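Local coordinates for HRDC domain-containing protein (Bifidobacterium adolescentis ATCC 15703, PDB 3CYM) that is functionally uncharacterised but, as a ribonuclease D-like protein, probably binds nucleic acid and acts as a 3'-5' exonuclease, at residues A[272-275]-A[276-279]; A[258-261]-A[262-265]. All blocks are in the same frame, centred on the assembly; numbering follows the deposited sequence.

Contact 1 of 2, residues A[272-275]-A[276-279]; sequences PHNA and AQFR
Asn274 caps helix 275-279 by accepting from Gln277 N, while the Gln277 side chain reaches back past it to His273 N. Asn274 OD1 accepts from Gln277 N at 2.8 Å, the donor tilted out of the carbonyl plane; this is the N-cap bond. The Asn274 amide can fold back this way because CG sits between its own backbone N and carbonyl carbon (chi1 56°). The Gln277 chain runs extended beyond CG, across the Asn274 side chain at about a right angle, and brings OE1 to His273 N at 2.7 Å. That bond lies in the carbonyl plane and is nearly straight, at 165°. Gln277 is at N3, but its oxygen takes the N-H of the residue before the N-cap, so the reciprocal bond of a capping box is not made here. OE1 also lies at the edge of the imidazole, where His273 ND1 makes a weak bond of 3.2 Å, with ring and amide planes 37° apart. A water takes a hydrogen from Gln277 NE2 at 2.9 Å and is bonded to His273 ND1 as well.

Beneath this polar face, Pro272 CB packs on Gln277 C at 3.7 Å. Pro272 CG comes to the edge of the Phe278 ring, which is buried against Pro312, Lys316 and Ile319 of helix 312-323. On the outer side, Arg279 N continues the helical bonding to Ala275 O at 3.0 Å, while the guanidinium, bent back at chi3, sets one face over that same oxygen, which lies toward its rim. The amide of Gln277 is thus fixed at both its oxygen and its nitrogen, and the first turn pairs a solvent-facing polar clasp with an apolar underside seated on the neighbouring helix.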
loop_
_atom_site.group_PDB
_atom_site.type_symbol
_atom_site.label_atom_id
_atom_site.label_comp_id
_atom_site.label_asym_id
_atom_site.label_seq_id
_atom_site.Cartn_x
_atom_site.Cartn_y
_atom_site.Cartn_z
ATOM N N PRO A 272 -26.227 23.967 5.193
ATOM C CA PRO A 272 -26.656 24.810 6.310
ATOM C C PRO A 272 -26.055 26.225 6.240
ATOM O O PRO A 272 -24.844 26.383 6.106
ATOM C CB PRO A 272 -26.137 24.050 7.538
ATOM C CG PRO A 272 -24.991 23.232 7.028
ATOM C CD PRO A 272 -25.407 22.827 5.649
ATOM N N HIS A 273 -26.908 27.240 6.302
ATOM C CA HIS A 273 -26.477 28.629 6.138
ATOM C C HIS A 273 -26.242 29.310 7.482
ATOM O O HIS A 273 -25.615 30.374 7.548
ATOM C CB HIS A 273 -27.510 29.425 5.331
ATOM C CG HIS A 273 -27.746 28.884 3.958
ATOM N ND1 HIS A 273 -28.837 28.100 3.644
ATOM C CD2 HIS A 273 -27.026 29.003 2.817
ATOM C CE1 HIS A 273 -28.782 27.766 2.366
ATOM N NE2 HIS A 273 -27.691 28.298 1.842
ATOM N N ASN A 274 -26.762 28.702 8.545
ATOM C CA ASN A 274 -26.593 29.229 9.889
ATOM C C ASN A 274 -26.364 28.142 10.938
ATOM O O ASN A 274 -26.302 26.962 10.606
ATOM C CB ASN A 274 -27.772 30.137 10.264
ATOM C CG ASN A 274 -29.113 29.451 10.150
ATOM O OD1 ASN A 274 -29.393 28.467 10.835
ATOM N ND2 ASN A 274 -29.973 29.995 9.303
ATOM N N ALA A 275 -26.253 28.558 12.201
ATOM C CA ALA A 275 -26.017 27.652 13.328
ATOM C C ALA A 275 -27.185 26.712 13.633
ATOM O O ALA A 275 -26.962 25.540 13.917
ATOM C CB ALA A 275 -25.630 28.444 14.565
ATOM N N ALA A 276 -28.419 27.224 13.574
ATOM C CA ALA A 276 -29.613 26.402 13.795
ATOM C C ALA A 276 -29.755 25.356 12.701
ATOM O O ALA A 276 -30.117 24.210 12.975
ATOM C CB ALA A 276 -30.862 27.262 13.873
ATOM N N GLN A 277 -29.435 25.747 11.470
ATOM C CA GLN A 277 -29.502 24.843 10.321
ATOM C C GLN A 277 -28.422 23.773 10.393
ATOM O O GLN A 277 -28.603 22.666 9.889
ATOM C CB GLN A 277 -29.383 25.617 9.012
ATOM C CG GLN A 277 -30.675 26.279 8.577
ATOM C CD GLN A 277 -30.647 26.745 7.134
ATOM O OE1 GLN A 277 -29.605 27.136 6.611
ATOM N NE2 GLN A 277 -31.804 26.707 6.481
ATOM N N PHE A 278 -27.299 24.118 11.017
ATOM C CA PHE A 278 -26.209 23.173 11.239
ATOM C C PHE A 278 -26.578 22.140 12.297
ATOM O O PHE A 278 -26.290 20.950 12.133
ATOM C CB PHE A 278 -24.945 23.938 11.639
ATOM C CG PHE A 278 -23.724 23.075 11.801
ATOM C CD1 PHE A 278 -22.946 22.735 10.700
ATOM C CD2 PHE A 278 -23.325 22.642 13.061
ATOM C CE1 PHE A 278 -21.808 21.943 10.852
ATOM C CE2 PHE A 278 -22.195 21.857 13.218
ATOM C CZ PHE A 278 -21.430 21.515 12.118
ATOM N N ARG A 279 -27.216 22.598 13.375
ATOM C CA ARG A 279 -27.601 21.722 14.490
ATOM C C ARG A 279 -28.666 20.685 14.128
ATOM O O ARG A 279 -28.752 19.635 14.777
ATOM C CB ARG A 279 -28.040 22.536 15.706
ATOM C CG ARG A 279 -26.889 23.197 16.434
ATOM C CD ARG A 279 -27.341 23.743 17.789
ATOM N NE ARG A 279 -28.336 24.807 17.647
ATOM C CZ ARG A 279 -28.045 26.097 17.530
ATOM N NH1 ARG A 279 -26.779 26.500 17.537
ATOM N NH2 ARG A 279 -29.019 26.987 17.402
HETATM O O HOH W 1 -31.762 27.193 3.657
#

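Contact 2 of 2, residues A[258-261]-A[262-265]; sequences LLSD and SSII
From Leu259 through Ser260 the backbone runs extended, then turns into helix 261-270 with Ser260 as N-cap. Ile265 N donates to Asp261 O at 3.0 Å, whereas the preceding bond from Ile264 N to Ser260 O is weak at 3.3 Å. Ser260 OG closes the turn by accepting from Ser263 N at 3.0 Å; chi1 of 69° turns the hydroxyl back to that N-H. A water accepts from Ser260 N at 2.9 Å and is also bonded to Ser263 OG at 2.7 Å, bridging the N-cap backbone to the third residue of the helix. Ser263 OG is also hydrogen-bonded to Ser283.

On the buried side, Leu259 CD2 meets Ile264 CG1 at 3.7 Å, joining the residues just before the cap and four after it as a hydrophobic staple. The other Leu259 methyl, CD1, lies against Ser263 CB, while Ile264 continues onto Val237 and Leu240 of helix 231-250. The Asp261 carboxylate leads away from this turn, OD1 in a salt bridge with Arg244 of helix 231-250 and OD2 accepting from Ser222 N. Replacing Ser260 by an alanine removes the hydroxyl, which would probably leave Ser263 N without its capping acceptor and the first turn less firmly held. The carboxylate at the helix's first position is likely to interact favourably with the helix dipole, though Arg244 shares its charge.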
loop_
_atom_site.group_PDB
_atom_site.type_symbol
_atom_site.label_atom_id
_atom_site.label_comp_id
_atom_site.label_asym_id
_atom_site.label_seq_id
_atom_site.Cartn_x
_atom_site.Cartn_y
_atom_site.Cartn_z
ATOM N N LEU A 258 -12.311 11.903 12.678
ATOM C CA LEU A 258 -12.637 13.293 12.992
ATOM C C LEU A 258 -13.977 13.715 12.409
ATOM O O LEU A 258 -14.721 14.479 13.019
ATOM C CB LEU A 258 -11.538 14.218 12.476
ATOM C CG LEU A 258 -10.188 14.091 13.171
ATOM C CD1 LEU A 258 -9.307 15.259 12.762
ATOM C CD2 LEU A 258 -10.346 14.030 14.705
ATOM N N LEU A 259 -14.265 13.216 11.213
ATOM C CA LEU A 259 -15.474 13.559 10.488
ATOM C C LEU A 259 -15.713 12.467 9.446
ATOM O O LEU A 259 -14.814 12.123 8.666
ATOM C CB LEU A 259 -15.335 14.953 9.843
ATOM C CG LEU A 259 -16.514 15.574 9.090
ATOM C CD1 LEU A 259 -17.658 15.950 10.024
ATOM C CD2 LEU A 259 -16.039 16.787 8.314
ATOM N N SER A 260 -16.920 11.913 9.456
ATOM C CA SER A 260 -17.313 10.880 8.514
ATOM C C SER A 260 -17.559 11.446 7.117
ATOM O O SER A 260 -17.826 12.640 6.957
ATOM C CB SER A 260 -18.587 10.203 9.004
ATOM O OG SER A 260 -19.681 11.096 8.911
ATOM N N ASP A 261 -17.488 10.569 6.118
ATOM C CA ASP A 261 -17.841 10.902 4.739
ATOM C C ASP A 261 -19.342 11.143 4.576
ATOM O O ASP A 261 -19.741 12.008 3.804
ATOM C CB ASP A 261 -17.385 9.797 3.788
ATOM C CG ASP A 261 -15.881 9.799 3.555
ATOM O OD1 ASP A 261 -15.165 10.596 4.197
ATOM O OD2 ASP A 261 -15.409 9.001 2.715
ATOM N N SER A 262 -20.159 10.385 5.309
ATOM C CA SER A 262 -21.614 10.589 5.349
ATOM C C SER A 262 -21.980 11.998 5.772
ATOM O O SER A 262 -22.843 12.601 5.146
ATOM C CB SER A 262 -22.296 9.610 6.311
ATOM O OG SER A 262 -21.924 8.274 6.041
ATOM N N SER A 263 -21.332 12.502 6.829
ATOM C CA SER A 263 -21.548 13.874 7.323
ATOM C C SER A 263 -21.201 14.912 6.277
ATOM O O SER A 263 -21.991 15.817 6.048
ATOM C CB SER A 263 -20.735 14.177 8.584
ATOM O OG SER A 263 -21.207 13.423 9.687
ATOM N N ILE A 264 -20.022 14.761 5.666
ATOM C CA ILE A 264 -19.549 15.609 4.562
ATOM C C ILE A 264 -20.565 15.688 3.410
ATOM O O ILE A 264 -20.977 16.784 3.022
ATOM C CB ILE A 264 -18.154 15.146 4.028
ATOM C CG1 ILE A 264 -17.066 15.388 5.076
ATOM C CG2 ILE A 264 -17.780 15.868 2.731
ATOM C CD1 ILE A 264 -15.735 14.759 4.747
ATOM N N ILE A 265 -20.977 14.528 2.892
ATOM C CA ILE A 265 -21.983 14.451 1.821
ATOM C C ILE A 265 -23.327 15.041 2.274
ATOM O O ILE A 265 -23.953 15.804 1.541
ATOM C CB ILE A 265 -22.140 12.988 1.290
ATOM C CG1 ILE A 265 -20.816 12.468 0.695
ATOM C CG2 ILE A 265 -23.276 12.862 0.272
ATOM C CD1 ILE A 265 -20.282 13.258 -0.485
HETATM O O HOH W 2 -19.063 12.806 11.225
#

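Both contacts are helix N-termini within the HRDC domain, and contact 2 comes first along the chain. It starts helix 261-270, the chain then passes through a short loop, and contact 1 starts helix 275-279. Their centres lie 16 Å apart and their nearest atoms about 7 Å, without touching. Ile284 connects them indirectly, meeting Leu259 of contact 2 and Phe278 of contact 1. Contact 2 faces helix 231-250, whereas contact 1 sits farther from the chain's centre, on helix 312-323. The two N-caps therefore mark the starts of successive helices of the HRDC domain, whereas Asp44, Glu46 and Asp172, which bind sodium, belong to the 3'-5' exonuclease domain.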